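Local coordinates for trehalose-6-phosphate phosphatase-related protein (Thermoplasma acidophilum, PDB 1U02) that removes the phosphate from trehalose 6-phosphate to give free trehalose, a magnesium-dependent step of trehalose biosynthesis, at residues T145-K149 with M150-L154; R216-L219 with K220-M224; C69-N73 with G74-Y78. All coordinates share one frame; numbering follows the deposited sequence.

Interaction 1 of 3, residues T145-K149 with M150-L154; sequences TYYGK and MIIEL
Ile152 touches three residues of the strand beside it in an antiparallel beta hairpin. Ile152 CB lies 4.1 Å from Tyr146 O. At CB the chain branches. CG1 is anti to the carbonyl carbon (chi1 -62°), which leaves CG2 anti to the backbone N and facing the Thr145 methyl. The CG2 atoms of Ile152 and Thr145 are 3.8 Å apart, and the two side chains run alongside each other. CG1 takes the other branch and comes obliquely to the Tyr147 ring, with 4.2 Å from Ile152 CG1 to Tyr147 CD1. The chain then runs on extended to CD1, and the side chain packs on Ile134. Leu154 continues the row, with 3.5 Å from Leu154 CD2 to Thr145 OG1.

The backbone holds these partners in register. Tyr146 and Glu153 form a hydrogen-bonded pair: Tyr146 N gives to Glu153 O at 2.8 Å, and Glu153 N gives back to Tyr146 O at 2.9 Å. Nearer the turn at Lys149 and Met150, Gly148 N gives to Ile151 O at 2.7 Å.

Tyr147 OH is hydrogen-bonded to Glu135, and its ring makes a cation-pi contact with Arg131. Tyr146 and Glu153 point to the opposite face of the sheet. Strand 144-147 is an edge strand of the four-stranded antiparallel sheet within this chain. Strand 151-155 lies between it and strand 114-118, where Ile151 and Glu153 rest on Leu116. Helix 127-141 covers the face of Thr145, Ile152 and Leu154 through Ile134 and Ala138. This sheet and helix are consistent with the cap domain of a HAD-type phosphatase.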
ATOM      1  N   THR A 145       2.225 -15.259  -2.813  1.00 17.39           N
ATOM      2  CA  THR A 145       2.919 -14.907  -1.581  1.00 18.20           C
ATOM      3  C   THR A 145       3.898 -13.746  -1.782  1.00 17.86           C
ATOM      4  O   THR A 145       4.691 -13.748  -2.717  1.00 17.60           O
ATOM      5  CB  THR A 145       3.708 -16.123  -1.019  1.00 20.33           C
ATOM      6  OG1 THR A 145       2.830 -17.249  -0.879  1.00 19.76           O
ATOM      7  CG2 THR A 145       4.293 -15.797   0.340  1.00 18.52           C
ATOM      8  N   TYR A 146       3.828 -12.757  -0.898  1.00 16.92           N
ATOM      9  CA  TYR A 146       4.714 -11.596  -0.944  1.00 17.97           C
ATOM     10  C   TYR A 146       5.561 -11.591   0.327  1.00 18.71           C
ATOM     11  O   TYR A 146       5.040 -11.800   1.424  1.00 16.17           O
ATOM     12  CB  TYR A 146       3.905 -10.295  -1.007  1.00 21.03           C
ATOM     13  CG  TYR A 146       4.762  -9.058  -0.851  1.00 25.24           C
ATOM     14  CD1 TYR A 146       5.547  -8.591  -1.906  1.00 26.17           C
ATOM     15  CD2 TYR A 146       4.822  -8.379   0.363  1.00 26.48           C
ATOM     16  CE1 TYR A 146       6.372  -7.477  -1.755  1.00 29.03           C
ATOM     17  CE2 TYR A 146       5.644  -7.268   0.526  1.00 29.97           C
ATOM     18  CZ  TYR A 146       6.416  -6.822  -0.537  1.00 30.47           C
ATOM     19  OH  TYR A 146       7.232  -5.726  -0.385  1.00 33.70           O
ATOM     20  N   TYR A 147       6.860 -11.348   0.178  1.00 19.66           N
ATOM     21  CA  TYR A 147       7.768 -11.319   1.322  1.00 22.32           C
ATOM     22  C   TYR A 147       8.297  -9.900   1.527  1.00 24.09           C
ATOM     23  O   TYR A 147       8.969  -9.353   0.654  1.00 23.29           O
ATOM     24  CB  TYR A 147       8.943 -12.272   1.082  1.00 23.95           C
ATOM     25  CG  TYR A 147       8.532 -13.680   0.702  1.00 26.29           C
ATOM     26  CD1 TYR A 147       8.234 -14.632   1.675  1.00 27.89           C
ATOM     27  CD2 TYR A 147       8.429 -14.055  -0.636  1.00 28.43           C
ATOM     28  CE1 TYR A 147       7.841 -15.929   1.323  1.00 27.42           C
ATOM     29  CE2 TYR A 147       8.038 -15.346  -1.000  1.00 28.73           C
ATOM     30  CZ  TYR A 147       7.744 -16.277  -0.015  1.00 28.01           C
ATOM     31  OH  TYR A 147       7.337 -17.549  -0.373  1.00 28.66           O
ATOM     32  N   GLY A 148       7.985  -9.306   2.676  1.00 23.40           N
ATOM     33  CA  GLY A 148       8.450  -7.961   2.962  1.00 25.00           C
ATOM     34  C   GLY A 148       9.297  -7.947   4.222  1.00 25.58           C
ATOM     35  O   GLY A 148       9.807  -8.987   4.640  1.00 24.33           O
ATOM     36  N   LYS A 149       9.457  -6.777   4.828  1.00 25.84           N
ATOM     37  CA  LYS A 149      10.242  -6.676   6.051  1.00 27.77           C
ATOM     38  C   LYS A 149       9.405  -7.107   7.257  1.00 24.57           C
ATOM     39  O   LYS A 149       8.487  -6.403   7.667  1.00 26.13           O
ATOM     40  CB  LYS A 149      10.751  -5.243   6.234  1.00 30.17           C
ATOM     41  CG  LYS A 149      11.710  -4.811   5.130  1.00 34.82           C
ATOM     42  CD  LYS A 149      12.555  -3.611   5.537  1.00 37.38           C
ATOM     43  CE  LYS A 149      13.494  -3.196   4.407  1.00 39.89           C
ATOM     44  NZ  LYS A 149      14.303  -4.343   3.887  1.00 42.64           N
HETATM   45  N   MSE A 150       9.726  -8.274   7.811  1.00 23.05           N
HETATM   46  CA  MSE A 150       9.007  -8.822   8.960  1.00 23.52           C
HETATM   47  C   MSE A 150       7.592  -9.188   8.543  1.00 20.76           C
HETATM   48  O   MSE A 150       6.752  -9.485   9.390  1.00 19.19           O
HETATM   49  CB  MSE A 150       8.915  -7.799  10.095  1.00 27.32           C
HETATM   50  CG  MSE A 150      10.239  -7.300  10.624  1.00 35.34           C
HETATM   51 SE   MSE A 150       9.948  -6.152  12.155  1.00 46.26          SE
HETATM   52  CE  MSE A 150       9.015  -4.711  11.273  1.00 39.98           C
ATOM     53  N   ILE A 151       7.345  -9.172   7.238  1.00 19.31           N
ATOM     54  CA  ILE A 151       6.023  -9.449   6.693  1.00 19.30           C
ATOM     55  C   ILE A 151       5.955 -10.501   5.594  1.00 17.27           C
ATOM     56  O   ILE A 151       6.829 -10.577   4.738  1.00 16.81           O
ATOM     57  CB  ILE A 151       5.413  -8.159   6.089  1.00 22.84           C
ATOM     58  CG1 ILE A 151       5.201  -7.122   7.188  1.00 24.26           C
ATOM     59  CG2 ILE A 151       4.102  -8.472   5.385  1.00 25.03           C
ATOM     60  CD1 ILE A 151       4.245  -7.574   8.231  1.00 23.53           C
ATOM     61  N   ILE A 152       4.893 -11.300   5.634  1.00 14.90           N
ATOM     62  CA  ILE A 152       4.621 -12.298   4.614  1.00 15.08           C
ATOM     63  C   ILE A 152       3.122 -12.146   4.362  1.00 13.65           C
ATOM     64  O   ILE A 152       2.314 -12.296   5.275  1.00 12.53           O
ATOM     65  CB  ILE A 152       4.922 -13.739   5.081  1.00 15.84           C
ATOM     66  CG1 ILE A 152       6.409 -13.880   5.425  1.00 17.13           C
ATOM     67  CG2 ILE A 152       4.560 -14.722   3.962  1.00 16.15           C
ATOM     68  CD1 ILE A 152       6.803 -15.278   5.863  1.00 19.31           C
ATOM     69  N   GLU A 153       2.752 -11.833   3.128  1.00 12.41           N
ATOM     70  CA  GLU A 153       1.348 -11.631   2.819  1.00 13.82           C
ATOM     71  C   GLU A 153       0.846 -12.496   1.678  1.00 13.62           C
ATOM     72  O   GLU A 153       1.533 -12.673   0.668  1.00 13.42           O
ATOM     73  CB  GLU A 153       1.095 -10.153   2.469  1.00 13.63           C
ATOM     74  CG  GLU A 153      -0.380  -9.807   2.256  1.00 16.25           C
ATOM     75  CD  GLU A 153      -0.622  -8.336   1.919  1.00 19.73           C
ATOM     76  OE1 GLU A 153      -0.280  -7.904   0.799  1.00 21.75           O
ATOM     77  OE2 GLU A 153      -1.157  -7.609   2.780  1.00 17.86           O
ATOM     78  N   LEU A 154      -0.350 -13.046   1.861  1.00 13.05           N
ATOM     79  CA  LEU A 154      -1.002 -13.847   0.836  1.00 13.25           C
ATOM     80  C   LEU A 154      -1.927 -12.869   0.140  1.00 13.78           C
ATOM     81  O   LEU A 154      -2.699 -12.167   0.795  1.00 14.79           O
ATOM     82  CB  LEU A 154      -1.815 -14.982   1.456  1.00 12.65           C
ATOM     83  CG  LEU A 154      -0.962 -16.047   2.141  1.00 14.41           C
ATOM     84  CD1 LEU A 154      -1.860 -17.157   2.681  1.00 13.59           C
ATOM     85  CD2 LEU A 154       0.041 -16.607   1.135  1.00 17.11           C
TER

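Interaction 2 of 3, residues R216-L219 with K220-M224; sequences RKIL and KFIEM
The long C-terminal helix 212-229 carries this contact, and Ile222 reaches back one turn along it to Ile218 and Leu219. CG1 of Ile222 is anti to its own carbonyl carbon (chi1 -60°), on the side of the backbone N. That places it directly against the preceding turn, with 3.1 Å between Ile222 CG1 and Ile218 O. The chain then extends, and Ile222 CD1 lies 4.0 Å from Ile218 CG2. The two isoleucine side chains cross obliquely. The same methyl, Ile222 CD1, comes within 4.4 Å of Leu219 CD2, a looser touch. Ile222 also packs on Phe39.

Replacing Ile222 with an alanine would probably open a gap beside Ile218 CG2 and Leu219 CD2 and take away the packing on Phe39.

Beneath the side chains runs the usual ladder of backbone bonds. Ile222 N gives to Ile218 O at 2.9 Å. Lys220 N gives to Arg216 O at 2.8 Å, and Phe221 N to Lys217 O at 2.9 Å. The next bond, Glu223 N to Leu219 O, is longer at 3.1 Å.

The polar ends turn to other parts of the chain. Arg216 forms a salt bridge with Asp25 and gives NE to Leu12 O, while Glu223 OE2 forms a salt bridge with Arg38 at the end of helix 26-38. Leu219 is buried against Ile4 and Leu6 of strand 3-7, and Ile218 lies on Phe207 and Val209 of strand 207-209. Contacts at i to i+3 and i to i+4 are those of an alpha helix with one apolar side, here packed on the central sheet of a Rossmann-like HAD core.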
ATOM      1  N   ARG A 216       6.097  14.957   3.288  1.00 16.39           N
ATOM      2  CA  ARG A 216       4.966  15.821   3.605  1.00 17.71           C
ATOM      3  C   ARG A 216       5.301  17.276   3.290  1.00 19.28           C
ATOM      4  O   ARG A 216       4.447  18.042   2.841  1.00 18.10           O
ATOM      5  CB  ARG A 216       4.600  15.704   5.080  1.00 16.13           C
ATOM      6  CG  ARG A 216       3.973  14.378   5.462  1.00 17.43           C
ATOM      7  CD  ARG A 216       3.429  14.426   6.876  1.00 14.60           C
ATOM      8  NE  ARG A 216       2.846  13.155   7.286  1.00 14.56           N
ATOM      9  CZ  ARG A 216       2.259  12.954   8.461  1.00 13.02           C
ATOM     10  NH1 ARG A 216       2.181  13.948   9.333  1.00 13.74           N
ATOM     11  NH2 ARG A 216       1.748  11.766   8.765  1.00 11.98           N
ATOM     12  N   LYS A 217       6.555  17.645   3.529  1.00 19.33           N
ATOM     13  CA  LYS A 217       7.013  19.007   3.293  1.00 19.99           C
ATOM     14  C   LYS A 217       6.951  19.345   1.809  1.00 19.18           C
ATOM     15  O   LYS A 217       6.602  20.462   1.437  1.00 19.65           O
ATOM     16  CB  LYS A 217       8.443  19.169   3.810  1.00 20.44           C
ATOM     17  CG  LYS A 217       8.883  20.610   3.960  1.00 22.27           C
ATOM     18  CD  LYS A 217      10.261  20.701   4.602  1.00 21.90           C
ATOM     19  CE  LYS A 217      10.629  22.144   4.899  1.00 19.84           C
ATOM     20  NZ  LYS A 217      11.950  22.254   5.572  1.00 21.69           N
ATOM     21  N   ILE A 218       7.291  18.377   0.965  1.00 19.79           N
ATOM     22  CA  ILE A 218       7.250  18.584  -0.477  1.00 22.12           C
ATOM     23  C   ILE A 218       5.801  18.786  -0.923  1.00 23.35           C
ATOM     24  O   ILE A 218       5.510  19.664  -1.744  1.00 21.52           O
ATOM     25  CB  ILE A 218       7.866  17.381  -1.229  1.00 23.73           C
ATOM     26  CG1 ILE A 218       9.392  17.430  -1.115  1.00 26.02           C
ATOM     27  CG2 ILE A 218       7.440  17.392  -2.691  1.00 25.95           C
ATOM     28  CD1 ILE A 218      10.018  18.655  -1.762  1.00 28.05           C
ATOM     29  N   LEU A 219       4.895  17.980  -0.371  1.00 22.21           N
ATOM     30  CA  LEU A 219       3.478  18.088  -0.706  1.00 22.65           C
ATOM     31  C   LEU A 219       2.950  19.436  -0.216  1.00 23.02           C
ATOM     32  O   LEU A 219       2.140  20.084  -0.883  1.00 22.15           O
ATOM     33  CB  LEU A 219       2.685  16.944  -0.057  1.00 23.09           C
ATOM     34  CG  LEU A 219       3.035  15.516  -0.490  1.00 22.03           C
ATOM     35  CD1 LEU A 219       2.133  14.524   0.240  1.00 23.94           C
ATOM     36  CD2 LEU A 219       2.858  15.377  -1.992  1.00 21.01           C
ATOM     37  N   LYS A 220       3.415  19.843   0.959  1.00 23.61           N
ATOM     38  CA  LYS A 220       3.032  21.118   1.551  1.00 25.98           C
ATOM     39  C   LYS A 220       3.426  22.240   0.585  1.00 25.90           C
ATOM     40  O   LYS A 220       2.656  23.161   0.334  1.00 24.76           O
ATOM     41  CB  LYS A 220       3.763  21.300   2.884  1.00 27.89           C
ATOM     42  CG  LYS A 220       3.586  22.663   3.548  1.00 32.79           C
ATOM     43  CD  LYS A 220       4.670  22.889   4.602  1.00 35.09           C
ATOM     44  CE  LYS A 220       4.397  24.123   5.450  1.00 37.69           C
ATOM     45  NZ  LYS A 220       3.216  23.937   6.340  1.00 40.12           N
ATOM     46  N   PHE A 221       4.634  22.141   0.039  1.00 25.87           N
ATOM     47  CA  PHE A 221       5.142  23.136  -0.895  1.00 26.69           C
ATOM     48  C   PHE A 221       4.346  23.181  -2.199  1.00 28.58           C
ATOM     49  O   PHE A 221       4.004  24.261  -2.691  1.00 26.75           O
ATOM     50  CB  PHE A 221       6.612  22.858  -1.209  1.00 25.43           C
ATOM     51  CG  PHE A 221       7.280  23.953  -1.980  1.00 26.73           C
ATOM     52  CD1 PHE A 221       7.516  25.194  -1.388  1.00 27.10           C
ATOM     53  CD2 PHE A 221       7.661  23.755  -3.306  1.00 25.79           C
ATOM     54  CE1 PHE A 221       8.125  26.227  -2.106  1.00 26.23           C
ATOM     55  CE2 PHE A 221       8.270  24.780  -4.034  1.00 26.81           C
ATOM     56  CZ  PHE A 221       8.501  26.016  -3.432  1.00 25.12           C
ATOM     57  N   ILE A 222       4.061  22.013  -2.768  1.00 29.02           N
ATOM     58  CA  ILE A 222       3.306  21.951  -4.013  1.00 31.51           C
ATOM     59  C   ILE A 222       1.971  22.668  -3.847  1.00 32.39           C
ATOM     60  O   ILE A 222       1.490  23.323  -4.771  1.00 32.92           O
ATOM     61  CB  ILE A 222       3.058  20.495  -4.440  1.00 31.18           C
ATOM     62  CG1 ILE A 222       4.393  19.787  -4.658  1.00 32.19           C
ATOM     63  CG2 ILE A 222       2.258  20.464  -5.734  1.00 32.79           C
ATOM     64  CD1 ILE A 222       4.256  18.311  -4.947  1.00 33.83           C
ATOM     65  N   GLU A 223       1.384  22.542  -2.662  1.00 34.50           N
ATOM     66  CA  GLU A 223       0.118  23.191  -2.353  1.00 36.84           C
ATOM     67  C   GLU A 223       0.273  24.707  -2.417  1.00 38.14           C
ATOM     68  O   GLU A 223      -0.519  25.392  -3.067  1.00 38.35           O
ATOM     69  CB  GLU A 223      -0.356  22.782  -0.957  1.00 36.89           C
ATOM     70  CG  GLU A 223      -1.456  23.655  -0.352  1.00 37.57           C
ATOM     71  CD  GLU A 223      -2.707  23.695  -1.204  1.00 39.70           C
ATOM     72  OE1 GLU A 223      -2.991  22.688  -1.883  1.00 43.57           O
ATOM     73  OE2 GLU A 223      -3.414  24.724  -1.183  1.00 39.24           O
HETATM   74  N   MSE A 224       1.293  25.226  -1.740  1.00 38.59           N
HETATM   75  CA  MSE A 224       1.551  26.665  -1.722  1.00 40.38           C
HETATM   76  C   MSE A 224       1.767  27.197  -3.138  1.00 39.47           C
HETATM   77  O   MSE A 224       1.431  28.342  -3.442  1.00 38.66           O
HETATM   78  CB  MSE A 224       2.777  26.982  -0.857  1.00 41.76           C
HETATM   79  CG  MSE A 224       2.697  26.414   0.546  1.00 46.00           C
HETATM   80 SE   MSE A 224       4.039  27.148   1.726  1.00 50.25          SE
HETATM   81  CE  MSE A 224       2.868  27.967   3.023  1.00 50.30           C
TER

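Interaction 3 of 3, residues C69-N73 with G74-Y78; sequences CSKIN and GQIVY
Ile72 O is gripped by two donors, Gln75 N and a water. The Gln75 N to Ile72 O bond is 2.8 Å, but the donor stands well above the carbonyl plane, 58° out of it. The water gives a second hydrogen bond to Ile72 O, also at 2.8 Å. It gives another to Gln75 OE1 at 2.7 Å. The water thus ties the amide end of Gln75 back to the turn. Gln75 can reach it because CG is anti to the backbone N (chi1 -177°) and the chain runs extended beyond it. Another water accepts from Gly74 N at 2.7 Å and makes a weak bond to Lys71 O.

These groups surround a type I' turn from Ile72 to Gln75, the tight link of a two-residue beta hairpin. Asn73 and Gly74 are its two central residues. Asn73 takes a left-handed backbone conformation. At Gly74 a CB would clash with Asn73 O, so the lack of a side chain fits the turn. Asn73 N is hydrogen-bonded to Asn61 OD1. The hairpin extends one side of the mixed central sheet: strand 75-78 is outermost, and strand 69-72 joins it to strand 61-64.

Away from the turn, Val77 N gives a hydrogen bond to Ser70 O at 2.7 Å, and Val77 O accepts from Ser70 N. The face of Cys69, Lys71, Ile76 and Tyr78 carries the apolar contacts. Cys69 SG makes an oblique sulfur-aromatic contact with the Tyr78 ring, 4.3 Å from Cys69 SG to the ring centroid and 31° off the normal. The same Cys69 SG touches Ile76 CG2 at 3.4 Å. Lys71 passes obliquely over Ile76, with 4.0 Å from Lys71 CG to Ile76 CD1, and runs on extended until NZ reaches Ser53 OG.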
ATOM      1  N   CYS A  69      -8.090  -3.954  -6.035  1.00 13.91           N
ATOM      2  CA  CYS A  69      -9.353  -3.258  -5.835  1.00 17.17           C
ATOM      3  C   CYS A  69      -9.092  -1.770  -5.703  1.00 16.84           C
ATOM      4  O   CYS A  69      -8.089  -1.360  -5.127  1.00 19.49           O
ATOM      5  CB  CYS A  69     -10.037  -3.778  -4.563  1.00 20.72           C
ATOM      6  SG  CYS A  69     -11.733  -3.212  -4.310  1.00 31.55           S
ATOM      7  N   SER A  70      -9.996  -0.963  -6.243  1.00 15.63           N
ATOM      8  CA  SER A  70      -9.869   0.485  -6.169  1.00 14.20           C
ATOM      9  C   SER A  70     -11.156   1.042  -5.593  1.00 14.62           C
ATOM     10  O   SER A  70     -12.190   0.366  -5.594  1.00 16.34           O
ATOM     11  CB  SER A  70      -9.661   1.087  -7.563  1.00 15.59           C
ATOM     12  OG  SER A  70      -8.537   0.525  -8.208  1.00 15.60           O
ATOM     13  N   LYS A  71     -11.087   2.257  -5.067  1.00 14.11           N
ATOM     14  CA  LYS A  71     -12.273   2.920  -4.550  1.00 15.48           C
ATOM     15  C   LYS A  71     -12.254   4.246  -5.287  1.00 16.04           C
ATOM     16  O   LYS A  71     -11.426   5.115  -5.012  1.00 16.64           O
ATOM     17  CB  LYS A  71     -12.200   3.130  -3.037  1.00 15.35           C
ATOM     18  CG  LYS A  71     -13.475   3.757  -2.464  1.00 15.69           C
ATOM     19  CD  LYS A  71     -13.447   3.812  -0.946  1.00 13.81           C
ATOM     20  CE  LYS A  71     -14.692   4.493  -0.390  1.00 14.50           C
ATOM     21  NZ  LYS A  71     -14.717   4.499   1.107  1.00 12.10           N
ATOM     22  N   ILE A  72     -13.160   4.372  -6.251  1.00 16.68           N
ATOM     23  CA  ILE A  72     -13.259   5.550  -7.101  1.00 18.66           C
ATOM     24  C   ILE A  72     -14.635   6.187  -6.927  1.00 18.14           C
ATOM     25  O   ILE A  72     -15.656   5.524  -7.106  1.00 16.96           O
ATOM     26  CB  ILE A  72     -13.071   5.142  -8.582  1.00 19.44           C
ATOM     27  CG1 ILE A  72     -11.788   4.321  -8.734  1.00 22.11           C
ATOM     28  CG2 ILE A  72     -13.003   6.376  -9.472  1.00 21.35           C
ATOM     29  CD1 ILE A  72     -10.522   5.100  -8.447  1.00 22.33           C
ATOM     30  N   ASN A  73     -14.662   7.468  -6.575  1.00 19.91           N
ATOM     31  CA  ASN A  73     -15.924   8.171  -6.359  1.00 21.85           C
ATOM     32  C   ASN A  73     -16.757   7.434  -5.318  1.00 20.21           C
ATOM     33  O   ASN A  73     -17.983   7.427  -5.385  1.00 20.11           O
ATOM     34  CB  ASN A  73     -16.738   8.271  -7.659  1.00 26.78           C
ATOM     35  CG  ASN A  73     -16.057   9.115  -8.717  1.00 32.39           C
ATOM     36  OD1 ASN A  73     -15.494  10.167  -8.418  1.00 36.89           O
ATOM     37  ND2 ASN A  73     -16.120   8.663  -9.968  1.00 35.31           N
ATOM     38  N   GLY A  74     -16.080   6.794  -4.370  1.00 17.07           N
ATOM     39  CA  GLY A  74     -16.776   6.076  -3.321  1.00 15.37           C
ATOM     40  C   GLY A  74     -17.129   4.643  -3.672  1.00 13.32           C
ATOM     41  O   GLY A  74     -17.501   3.866  -2.803  1.00 14.76           O
ATOM     42  N   GLN A  75     -17.005   4.280  -4.943  1.00 14.47           N
ATOM     43  CA  GLN A  75     -17.348   2.932  -5.368  1.00 14.47           C
ATOM     44  C   GLN A  75     -16.203   1.926  -5.244  1.00 14.50           C
ATOM     45  O   GLN A  75     -15.083   2.173  -5.700  1.00 11.87           O
ATOM     46  CB  GLN A  75     -17.852   2.968  -6.814  1.00 16.34           C
ATOM     47  CG  GLN A  75     -18.317   1.632  -7.364  1.00 16.59           C
ATOM     48  CD  GLN A  75     -18.894   1.757  -8.767  1.00 18.98           C
ATOM     49  OE1 GLN A  75     -18.409   2.544  -9.582  1.00 21.24           O
ATOM     50  NE2 GLN A  75     -19.926   0.973  -9.057  1.00 20.93           N
ATOM     51  N   ILE A  76     -16.495   0.792  -4.615  1.00 13.45           N
ATOM     52  CA  ILE A  76     -15.515  -0.274  -4.468  1.00 14.92           C
ATOM     53  C   ILE A  76     -15.504  -0.983  -5.821  1.00 16.51           C
ATOM     54  O   ILE A  76     -16.481  -1.628  -6.207  1.00 17.47           O
ATOM     55  CB  ILE A  76     -15.921  -1.285  -3.367  1.00 13.41           C
ATOM     56  CG1 ILE A  76     -16.025  -0.574  -2.014  1.00 16.24           C
ATOM     57  CG2 ILE A  76     -14.906  -2.412  -3.292  1.00 14.44           C
ATOM     58  CD1 ILE A  76     -14.737   0.115  -1.576  1.00 18.53           C
ATOM     59  N   VAL A  77     -14.401  -0.836  -6.543  1.00 16.55           N
ATOM     60  CA  VAL A  77     -14.254  -1.439  -7.855  1.00 18.15           C
ATOM     61  C   VAL A  77     -13.188  -2.525  -7.855  1.00 17.51           C
ATOM     62  O   VAL A  77     -12.000  -2.236  -7.700  1.00 16.10           O
ATOM     63  CB  VAL A  77     -13.861  -0.377  -8.910  1.00 18.37           C
ATOM     64  CG1 VAL A  77     -13.666  -1.034 -10.271  1.00 19.33           C
ATOM     65  CG2 VAL A  77     -14.932   0.705  -8.980  1.00 18.91           C
ATOM     66  N   TYR A  78     -13.612  -3.774  -8.020  1.00 18.55           N
ATOM     67  CA  TYR A  78     -12.677  -4.887  -8.073  1.00 18.74           C
ATOM     68  C   TYR A  78     -12.055  -4.895  -9.460  1.00 19.92           C
ATOM     69  O   TYR A  78     -12.753  -4.762 -10.468  1.00 20.72           O
ATOM     70  CB  TYR A  78     -13.407  -6.206  -7.824  1.00 18.36           C
ATOM     71  CG  TYR A  78     -13.954  -6.319  -6.428  1.00 20.12           C
ATOM     72  CD1 TYR A  78     -13.112  -6.599  -5.354  1.00 17.78           C
ATOM     73  CD2 TYR A  78     -15.309  -6.116  -6.171  1.00 18.77           C
ATOM     74  CE1 TYR A  78     -13.604  -6.676  -4.059  1.00 21.35           C
ATOM     75  CE2 TYR A  78     -15.812  -6.190  -4.875  1.00 21.68           C
ATOM     76  CZ  TYR A  78     -14.954  -6.471  -3.824  1.00 20.81           C
ATOM     77  OH  TYR A  78     -15.441  -6.548  -2.539  1.00 25.24           O
TER
HETATM   78  O   HOH W   1     -13.456   7.172  -3.706  1.00 20.77           O
HETATM   79  O   HOH W   2     -16.764   4.666  -9.501  1.00 27.00           O

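In the fold
The three contacts are separate and follow one another along the chain in the order 3, 1, 2. Interactions 3 and 1 are hairpins in different sheets, with centres 25 Å apart and on opposite sides of the chain's centre. Interaction 2 lies on the C-terminal helix, 32 Å from interaction 1 and 27 Å from interaction 3, centre to centre. Interaction 1 comes near the magnesium site of Asp7, Asp9 and Asp179: the Tyr146 side chain is about 8 Å from the ion. In interaction 2 the Arg216 side chain is about 13 Å from that ion and about 7 Å from that of Tyr8, which probably binds the substrate. Interaction 3 is not part of the metal or substrate site.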